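Local coordinates for protein glycerol dehydrogenase (PDB 1TA9) that oxidises glycerol to dihydroxyacetone, probably with NAD(+) as the hydride acceptor and a catalytic zinc ion, as part of glycerol assimilation, at residues G75-T80 / D214-V219; T177-D182 / E296-M301; T322-P327 / L374-V379. All blocks are in the same frame, centred on the assembly; numbering follows the deposited sequence.

Contact 1 of 3, residues G75-T80 / D214-V219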
loop_
_atom_site.group_PDB
_atom_site.type_symbol
_atom_site.label_atom_id
_atom_site.label_comp_id
_atom_site.label_asym_id
_atom_site.label_seq_id
_atom_site.Cartn_x
_atom_site.Cartn_y
_atom_site.Cartn_z
ATOM N N GLY B 75 18.336 23.571 -27.836
ATOM C CA GLY B 75 18.451 24.751 -26.995
ATOM C C GLY B 75 17.836 25.984 -27.630
ATOM O O GLY B 75 17.688 26.055 -28.847
ATOM N N ARG B 76 17.479 26.964 -26.807
ATOM C CA ARG B 76 16.873 28.180 -27.326
ATOM C C ARG B 76 17.935 29.059 -27.976
ATOM O O ARG B 76 18.954 29.370 -27.359
ATOM C CB ARG B 76 16.173 28.949 -26.206
ATOM C CG ARG B 76 15.244 30.021 -26.741
ATOM C CD ARG B 76 14.476 30.722 -25.646
ATOM N NE ARG B 76 13.346 31.440 -26.221
ATOM C CZ ARG B 76 12.410 32.072 -25.522
ATOM N NH1 ARG B 76 12.459 32.094 -24.196
ATOM N NH2 ARG B 76 11.410 32.670 -26.157
ATOM N N HIS B 77 17.686 29.449 -29.223
ATOM C CA HIS B 77 18.610 30.284 -29.993
ATOM C C HIS B 77 19.832 29.474 -30.415
ATOM O O HIS B 77 20.841 30.033 -30.842
ATOM C CB HIS B 77 19.056 31.499 -29.170
ATOM C CG HIS B 77 17.920 32.332 -28.663
ATOM N ND1 HIS B 77 17.001 32.922 -29.500
ATOM C CD2 HIS B 77 17.548 32.661 -27.403
ATOM C CE1 HIS B 77 16.109 33.581 -28.779
ATOM N NE2 HIS B 77 16.419 33.437 -27.503
ATOM N N ALA B 78 19.727 28.153 -30.306
ATOM C CA ALA B 78 20.827 27.261 -30.655
ATOM C C ALA B 78 21.390 27.488 -32.053
ATOM O O ALA B 78 22.590 27.333 -32.265
ATOM C CB ALA B 78 20.387 25.808 -30.503
ATOM N N PHE B 79 20.538 27.848 -33.010
ATOM C CA PHE B 79 21.020 28.074 -34.369
ATOM C C PHE B 79 22.084 29.169 -34.429
ATOM O O PHE B 79 22.844 29.236 -35.392
ATOM C CB PHE B 79 19.870 28.430 -35.321
ATOM C CG PHE B 79 18.950 27.276 -35.637
ATOM C CD1 PHE B 79 19.361 25.958 -35.450
ATOM C CD2 PHE B 79 17.681 27.511 -36.159
ATOM C CE1 PHE B 79 18.519 24.889 -35.781
ATOM C CE2 PHE B 79 16.836 26.453 -36.493
ATOM C CZ PHE B 79 17.258 25.136 -36.303
ATOM N N THR B 80 22.145 30.022 -33.407
ATOM C CA THR B 80 23.147 31.088 -33.384
ATOM C C THR B 80 24.488 30.532 -32.923
ATOM O O THR B 80 25.490 31.245 -32.894
ATOM C CB THR B 80 22.751 32.247 -32.440
ATOM O OG1 THR B 80 22.695 31.774 -31.088
ATOM C CG2 THR B 80 21.402 32.827 -32.840
ATOM N N ASP B 214 16.489 24.252 -32.481
ATOM C CA ASP B 214 16.474 25.564 -31.845
ATOM C C ASP B 214 15.062 25.709 -31.280
ATOM O O ASP B 214 14.093 25.850 -32.025
ATOM C CB ASP B 214 16.771 26.661 -32.873
ATOM C CG ASP B 214 16.848 28.050 -32.249
ATOM O OD1 ASP B 214 17.652 28.879 -32.735
ATOM O OD2 ASP B 214 16.102 28.323 -31.284
ATOM N N THR B 215 14.945 25.655 -29.958
ATOM C CA THR B 215 13.639 25.728 -29.318
ATOM C C THR B 215 12.932 27.081 -29.398
ATOM O O THR B 215 11.746 27.179 -29.077
ATOM C CB THR B 215 13.728 25.259 -27.859
ATOM O OG1 THR B 215 14.790 25.948 -27.195
ATOM C CG2 THR B 215 14.002 23.756 -27.811
ATOM N N ASP B 216 13.638 28.123 -29.828
ATOM C CA ASP B 216 12.985 29.421 -29.968
ATOM C C ASP B 216 12.126 29.331 -31.223
ATOM O O ASP B 216 11.055 29.934 -31.314
ATOM C CB ASP B 216 14.005 30.550 -30.104
ATOM C CG ASP B 216 13.354 31.921 -30.061
ATOM O OD1 ASP B 216 13.218 32.559 -31.127
ATOM O OD2 ASP B 216 12.962 32.355 -28.956
ATOM N N VAL B 217 12.605 28.566 -32.197
ATOM C CA VAL B 217 11.862 28.366 -33.434
ATOM C C VAL B 217 10.664 27.466 -33.130
ATOM O O VAL B 217 9.549 27.702 -33.605
ATOM C CB VAL B 217 12.734 27.687 -34.503
ATOM C CG1 VAL B 217 11.890 27.336 -35.727
ATOM C CG2 VAL B 217 13.885 28.606 -34.893
ATOM N N ILE B 218 10.899 26.437 -32.326
ATOM C CA ILE B 218 9.838 25.504 -31.968
ATOM C C ILE B 218 8.709 26.175 -31.175
ATOM O O ILE B 218 7.531 25.974 -31.477
ATOM C CB ILE B 218 10.394 24.313 -31.133
ATOM C CG1 ILE B 218 11.567 23.647 -31.861
ATOM C CG2 ILE B 218 9.292 23.302 -30.879
ATOM C CD1 ILE B 218 11.250 23.174 -33.273
ATOM N N VAL B 219 9.059 26.983 -30.178
ATOM C CA VAL B 219 8.041 27.630 -29.349
ATOM C C VAL B 219 7.210 28.666 -30.112
ATOM O O VAL B 219 6.092 28.984 -29.709
ATOM C CB VAL B 219 8.670 28.296 -28.095
ATOM C CG1 VAL B 219 9.269 29.644 -28.453
ATOM C CG2 VAL B 219 7.621 28.437 -26.989
#
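Arg76 reaches along the first turn of the helix that begins at Thr215, its side chain extended from CG to NE. Arg76 CB lies 3.4 Å from Thr215 OG1, a hydroxyl hydrogen-bonded to Glu292. Arg76 CG, which also lies over one face of the His77 ring, packs against Asp216 CB at 3.6 Å. Arg76 CD passes 4.0 Å from Asp216 OD2, and the guanidinium meets Asp216 side-on, with both NE and NH2 directed to the single oxygen OD2. Arg76 NE lies 2.9 Å from Asp216 OD2, which it meets on the anti lone pair, with that oxygen in the guanidinium plane. NH1 forms a salt bridge with Asp412 of a neighbouring subunit, while the other carboxylate oxygen of Asp216 pairs with Arg220.

Asp214, the N-cap of the helix, ends one strand of the parallel nucleotide-binding sheet beside Gly75. Its carboxylate swings away from the backbone N (chi1 -177°) and takes N-H groups from within the type II turn Gly75-Ala78 and from just after it. Asp214 OD2 accepts from His77 N at 2.8 Å and from Asp216 N, the capping bond; Asp214 OD1 takes Phe79 N at 3.1 Å. Asp214 CB sits over the centre of the Phe79 ring, 3.4 Å from the centroid, a CH-pi contact. Three backbone N-H groups thus converge on one buried carboxylate, which is likely to favour its ionised form.

Contact 2 of 3, residues T177-D182 / E296-M301; sequences TTASSD and EANTLM. With K (potassium ion), chain J.
Asn298 CG stands anti to its carbonyl carbon (chi1 -76°), which turns the amide toward the loop 177-182, and Asp182 CG lies between its own backbone N and carbonyl carbon (chi1 51°), which carries the carboxylate off toward the metals. The contact lies in the cleft of the iron-containing alcohol dehydrogenase fold, where the loop after strand 172-176 of the nucleotide-binding sheet passes over helix 289-307 of the helical part. Thr177 to Ser180 probably line the NAD(+) site.

Asn298 ND2 donates to Ala179 O at 3.2 Å with an N-H...O angle of 143°, the donor slightly tilted from the carbonyl plane; a second, weak bond runs from the same nitrogen to Leu226 O in the first turn of helix 223-245. The nitrogen also lies near Ala179 CB. A leucine here would probably leave Ala179 O without its amide donor and the loop less firmly fixed to the helix.

Further along, Asp182 CB rests 3.5 Å from Asn298 O, while two waters bridge the segments. One donates to Ser181 O and to Thr299 OG1; the other donates to Thr299 O and, weakly, to Asp182 O. The helix has a wider pi-type turn at 297-301, where Met301 N bonds to Glu296 O.

Asp182 is also a likely substrate ligand, and its carboxylate stands close to the zinc ion held by Asp232, His315 and His333. Asp232, Ser235 and Thr236 share the potassium ion with it, and Ser302 OG is hydrogen-bonded to its OD2. That oxygen, Asp182 OD2, binds potassium at 2.7 Å, with a water at 2.6 Å from the same ion.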
loop_
_atom_site.group_PDB
_atom_site.type_symbol
_atom_site.label_atom_id
_atom_site.label_comp_id
_atom_site.label_asym_id
_atom_site.label_seq_id
_atom_site.Cartn_x
_atom_site.Cartn_y
_atom_site.Cartn_z
ATOM N N THR B 177 12.136 22.184 -37.555
ATOM C CA THR B 177 11.662 23.515 -37.198
ATOM C C THR B 177 10.337 23.474 -36.432
ATOM O O THR B 177 9.774 24.510 -36.066
ATOM C CB THR B 177 11.528 24.404 -38.447
ATOM O OG1 THR B 177 10.728 23.738 -39.431
ATOM C CG2 THR B 177 12.908 24.690 -39.028
ATOM N N THR B 178 9.852 22.259 -36.200
ATOM C CA THR B 178 8.638 22.022 -35.427
ATOM C C THR B 178 8.887 20.677 -34.762
ATOM O O THR B 178 9.754 19.920 -35.195
ATOM C CB THR B 178 7.376 21.899 -36.305
ATOM O OG1 THR B 178 7.553 20.839 -37.248
ATOM C CG2 THR B 178 7.099 23.205 -37.041
ATOM N N ALA B 179 8.147 20.380 -33.705
ATOM C CA ALA B 179 8.319 19.107 -33.017
ATOM C C ALA B 179 7.035 18.313 -33.228
ATOM O O ALA B 179 6.365 17.941 -32.267
ATOM C CB ALA B 179 8.561 19.354 -31.529
ATOM N N SER B 180 6.708 18.049 -34.492
ATOM C CA SER B 180 5.472 17.351 -34.840
ATOM C C SER B 180 5.531 15.850 -35.115
ATOM O O SER B 180 4.493 15.224 -35.320
ATOM C CB SER B 180 4.818 18.050 -36.034
ATOM O OG SER B 180 5.685 18.056 -37.152
ATOM N N SER B 181 6.728 15.275 -35.127
ATOM C CA SER B 181 6.893 13.841 -35.358
ATOM C C SER B 181 8.283 13.454 -34.870
ATOM O O SER B 181 9.094 14.324 -34.553
ATOM C CB SER B 181 6.765 13.505 -36.848
ATOM O OG SER B 181 7.994 13.720 -37.529
ATOM N N ASP B 182 8.561 12.157 -34.807
ATOM C CA ASP B 182 9.874 11.696 -34.358
ATOM C C ASP B 182 10.730 11.207 -35.525
ATOM O O ASP B 182 11.617 10.372 -35.353
ATOM C CB ASP B 182 9.730 10.575 -33.316
ATOM C CG ASP B 182 8.806 9.459 -33.774
ATOM O OD1 ASP B 182 8.692 9.251 -34.998
ATOM O OD2 ASP B 182 8.202 8.776 -32.910
ATOM N N GLU B 296 12.170 17.286 -26.203
ATOM C CA GLU B 296 13.089 16.150 -26.142
ATOM C C GLU B 296 12.317 14.834 -26.278
ATOM O O GLU B 296 12.753 13.921 -26.971
ATOM C CB GLU B 296 13.896 16.126 -24.830
ATOM C CG GLU B 296 14.949 15.013 -24.847
ATOM C CD GLU B 296 15.544 14.678 -23.490
ATOM O OE1 GLU B 296 16.004 13.524 -23.336
ATOM O OE2 GLU B 296 15.572 15.543 -22.588
ATOM N N ALA B 297 11.168 14.735 -25.617
ATOM C CA ALA B 297 10.364 13.517 -25.688
ATOM C C ALA B 297 9.855 13.265 -27.108
ATOM O O ALA B 297 9.888 12.135 -27.601
ATOM C CB ALA B 297 9.185 13.611 -24.723
ATOM N N ASN B 298 9.392 14.324 -27.760
ATOM C CA ASN B 298 8.865 14.221 -29.116
ATOM C C ASN B 298 9.926 13.899 -30.156
ATOM O O ASN B 298 9.634 13.284 -31.181
ATOM C CB ASN B 298 8.196 15.539 -29.526
ATOM C CG ASN B 298 6.831 15.727 -28.901
ATOM O OD1 ASN B 298 6.413 14.954 -28.040
ATOM N ND2 ASN B 298 6.127 16.769 -29.330
ATOM N N THR B 299 11.154 14.328 -29.899
ATOM C CA THR B 299 12.235 14.140 -30.858
ATOM C C THR B 299 13.235 13.046 -30.510
ATOM O O THR B 299 13.294 12.019 -31.185
ATOM C CB THR B 299 12.997 15.466 -31.054
ATOM O OG1 THR B 299 12.055 16.550 -31.071
ATOM C CG2 THR B 299 13.751 15.458 -32.378
ATOM N N LEU B 300 14.021 13.260 -29.462
ATOM C CA LEU B 300 15.027 12.274 -29.069
ATOM C C LEU B 300 14.458 10.980 -28.496
ATOM O O LEU B 300 14.740 9.891 -29.008
ATOM C CB LEU B 300 16.000 12.884 -28.054
ATOM C CG LEU B 300 17.123 11.982 -27.530
ATOM C CD1 LEU B 300 18.070 11.600 -28.662
ATOM C CD2 LEU B 300 17.878 12.711 -26.431
ATOM N N MET B 301 13.656 11.087 -27.440
ATOM C CA MET B 301 13.097 9.895 -26.806
ATOM C C MET B 301 12.199 9.081 -27.730
ATOM O O MET B 301 12.382 7.871 -27.892
ATOM C CB MET B 301 12.328 10.281 -25.543
ATOM C CG MET B 301 13.188 10.921 -24.463
ATOM S SD MET B 301 12.182 11.352 -23.041
ATOM C CE MET B 301 12.518 13.136 -22.865
HETATM K K K J . 6.133 7.117 -32.636
HETATM O O HOH W 1 9.699 16.312 -32.803
HETATM O O HOH W 2 13.189 12.060 -33.877
HETATM O O HOH W 3 6.023 4.548 -32.435
#

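Contact 3 of 3, residues T322-P327 / L374-V379; sequences TAIHGP and LGIPNV
The two loops come nearest at Pro327 and Gly375, whose CA atoms lie 6.3 Å apart, and they stay wider at Ile324 and Val379, with no hydrogen bond between them. Pro327 leads with its CG: this atom comes within 3.2 Å of Gly375 O and 3.7 Å of Ile376 CG2, the branch methyl of that isoleucine. Ile324 and Ile376 meet tip to tip, CD1 to CD1 at 3.8 Å. In Ile376, CG1 takes the place between backbone N and carbonyl carbon (chi1 53°) and the chain then runs straight on (chi2 178°), so CD1 projects to Ile324 while CG2 stays with the proline.

Both loops leave helices in the all-helical part of the fold. Gly375 closes helix 371-374 with a Schellman motif, its positive phi suited to glycine, and a CB there would be jammed against the carbonyl oxygen of Leu374. A type I turn from Ile376 to Val379 follows and brings Val379 CG2 to 4.4 Å from Ile324 CD1. The cluster is apolar and partly solvent-exposed, away from the metal and nucleotide sites. Around it, Val387 and Leu384 of helix 381-391 pack on Ile324 and Val379 respectively, Leu436 touches Pro327, and Val328 lies against Ile376.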
loop_
_atom_site.group_PDB
_atom_site.type_symbol
_atom_site.label_atom_id
_atom_site.label_comp_id
_atom_site.label_asym_id
_atom_site.label_seq_id
_atom_site.Cartn_x
_atom_site.Cartn_y
_atom_site.Cartn_z
ATOM N N THR B 322 -4.651 6.867 -44.537
ATOM C CA THR B 322 -4.334 7.794 -45.612
ATOM C C THR B 322 -5.032 7.372 -46.897
ATOM O O THR B 322 -5.305 8.201 -47.764
ATOM C CB THR B 322 -2.820 7.857 -45.861
ATOM O OG1 THR B 322 -2.381 6.631 -46.457
ATOM C CG2 THR B 322 -2.076 8.068 -44.546
ATOM N N ALA B 323 -5.329 6.080 -47.010
ATOM C CA ALA B 323 -5.998 5.548 -48.192
ATOM C C ALA B 323 -7.447 6.018 -48.281
ATOM O O ALA B 323 -8.093 5.853 -49.312
ATOM C CB ALA B 323 -5.943 4.028 -48.186
ATOM N N ILE B 324 -7.960 6.598 -47.200
ATOM C CA ILE B 324 -9.332 7.096 -47.188
ATOM C C ILE B 324 -9.406 8.373 -48.024
ATOM O O ILE B 324 -10.387 8.620 -48.727
ATOM C CB ILE B 324 -9.799 7.417 -45.749
ATOM C CG1 ILE B 324 -9.843 6.133 -44.917
ATOM C CG2 ILE B 324 -11.171 8.084 -45.776
ATOM C CD1 ILE B 324 -10.167 6.360 -43.449
ATOM N N HIS B 325 -8.349 9.174 -47.945
ATOM C CA HIS B 325 -8.276 10.431 -48.674
ATOM C C HIS B 325 -9.383 11.375 -48.206
ATOM O O HIS B 325 -9.736 11.383 -47.023
ATOM C CB HIS B 325 -8.370 10.173 -50.184
ATOM C CG HIS B 325 -7.229 9.366 -50.725
ATOM N ND1 HIS B 325 -5.925 9.813 -50.703
ATOM C CD2 HIS B 325 -7.193 8.131 -51.281
ATOM C CE1 HIS B 325 -5.135 8.889 -51.219
ATOM N NE2 HIS B 325 -5.880 7.858 -51.577
ATOM N N GLY B 326 -9.941 12.162 -49.119
ATOM C CA GLY B 326 -10.974 13.100 -48.716
ATOM C C GLY B 326 -10.335 14.121 -47.791
ATOM O O GLY B 326 -9.249 14.617 -48.094
ATOM N N PRO B 327 -10.964 14.449 -46.650
ATOM C CA PRO B 327 -10.398 15.430 -45.714
ATOM C C PRO B 327 -9.185 14.913 -44.938
ATOM O O PRO B 327 -8.477 15.686 -44.287
ATOM C CB PRO B 327 -11.575 15.741 -44.795
ATOM C CG PRO B 327 -12.280 14.429 -44.728
ATOM C CD PRO B 327 -12.280 13.985 -46.182
ATOM N N LEU B 374 -11.856 13.530 -36.621
ATOM C CA LEU B 374 -10.929 13.241 -37.712
ATOM C C LEU B 374 -11.456 13.841 -39.011
ATOM O O LEU B 374 -10.717 13.975 -39.983
ATOM C CB LEU B 374 -10.754 11.732 -37.892
ATOM C CG LEU B 374 -9.944 10.984 -36.832
ATOM C CD1 LEU B 374 -9.868 9.513 -37.206
ATOM C CD2 LEU B 374 -8.540 11.579 -36.734
ATOM N N GLY B 375 -12.740 14.188 -39.020
ATOM C CA GLY B 375 -13.349 14.773 -40.202
ATOM C C GLY B 375 -13.979 13.780 -41.164
ATOM O O GLY B 375 -14.338 14.145 -42.281
ATOM N N ILE B 376 -14.123 12.529 -40.735
ATOM C CA ILE B 376 -14.706 11.491 -41.580
ATOM C C ILE B 376 -15.799 10.696 -40.859
ATOM O O ILE B 376 -15.766 9.464 -40.820
ATOM C CB ILE B 376 -13.618 10.511 -42.068
ATOM C CG1 ILE B 376 -12.822 9.980 -40.871
ATOM C CG2 ILE B 376 -12.692 11.210 -43.052
ATOM C CD1 ILE B 376 -11.764 8.965 -41.248
ATOM N N PRO B 377 -16.796 11.395 -40.297
ATOM C CA PRO B 377 -17.891 10.738 -39.579
ATOM C C PRO B 377 -18.711 9.768 -40.423
ATOM O O PRO B 377 -19.244 8.786 -39.909
ATOM C CB PRO B 377 -18.721 11.916 -39.069
ATOM C CG PRO B 377 -18.521 12.949 -40.134
ATOM C CD PRO B 377 -17.036 12.847 -40.402
ATOM N N ASN B 378 -18.800 10.032 -41.722
ATOM C CA ASN B 378 -19.578 9.182 -42.610
ATOM C C ASN B 378 -18.768 8.114 -43.340
ATOM O O ASN B 378 -19.245 7.540 -44.318
ATOM C CB ASN B 378 -20.308 10.057 -43.632
ATOM C CG ASN B 378 -21.204 11.083 -42.978
ATOM O OD1 ASN B 378 -21.407 12.178 -43.510
ATOM N ND2 ASN B 378 -21.756 10.735 -41.824
ATOM N N VAL B 379 -17.552 7.839 -42.876
ATOM C CA VAL B 379 -16.728 6.827 -43.528
ATOM C C VAL B 379 -17.521 5.513 -43.589
ATOM O O VAL B 379 -18.125 5.094 -42.604
ATOM C CB VAL B 379 -15.387 6.628 -42.772
ATOM C CG1 VAL B 379 -15.645 6.076 -41.377
ATOM C CG2 VAL B 379 -14.474 5.717 -43.573
#

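From the N terminus, the chain leaves strand 71-75 at the first half of contact 1, runs through most of the nucleotide-binding sheet, and passes 177-182, the first half of contact 2, before 214-219 closes contact 1. Residues 296-301 close contact 2 only later, on helix 289-307, so the two loops cross. They also touch: Ile218 CD1 packs against Thr177 C and Thr178 N, joining helix 215-220 to the loop after strand 172-176. Contact 3 opens and closes after both, a short, separate closure of 46 residues, mostly helical. It ties two helix-ending loops on the far side of the chain's centre, about 35 Å from contact 1 between centres.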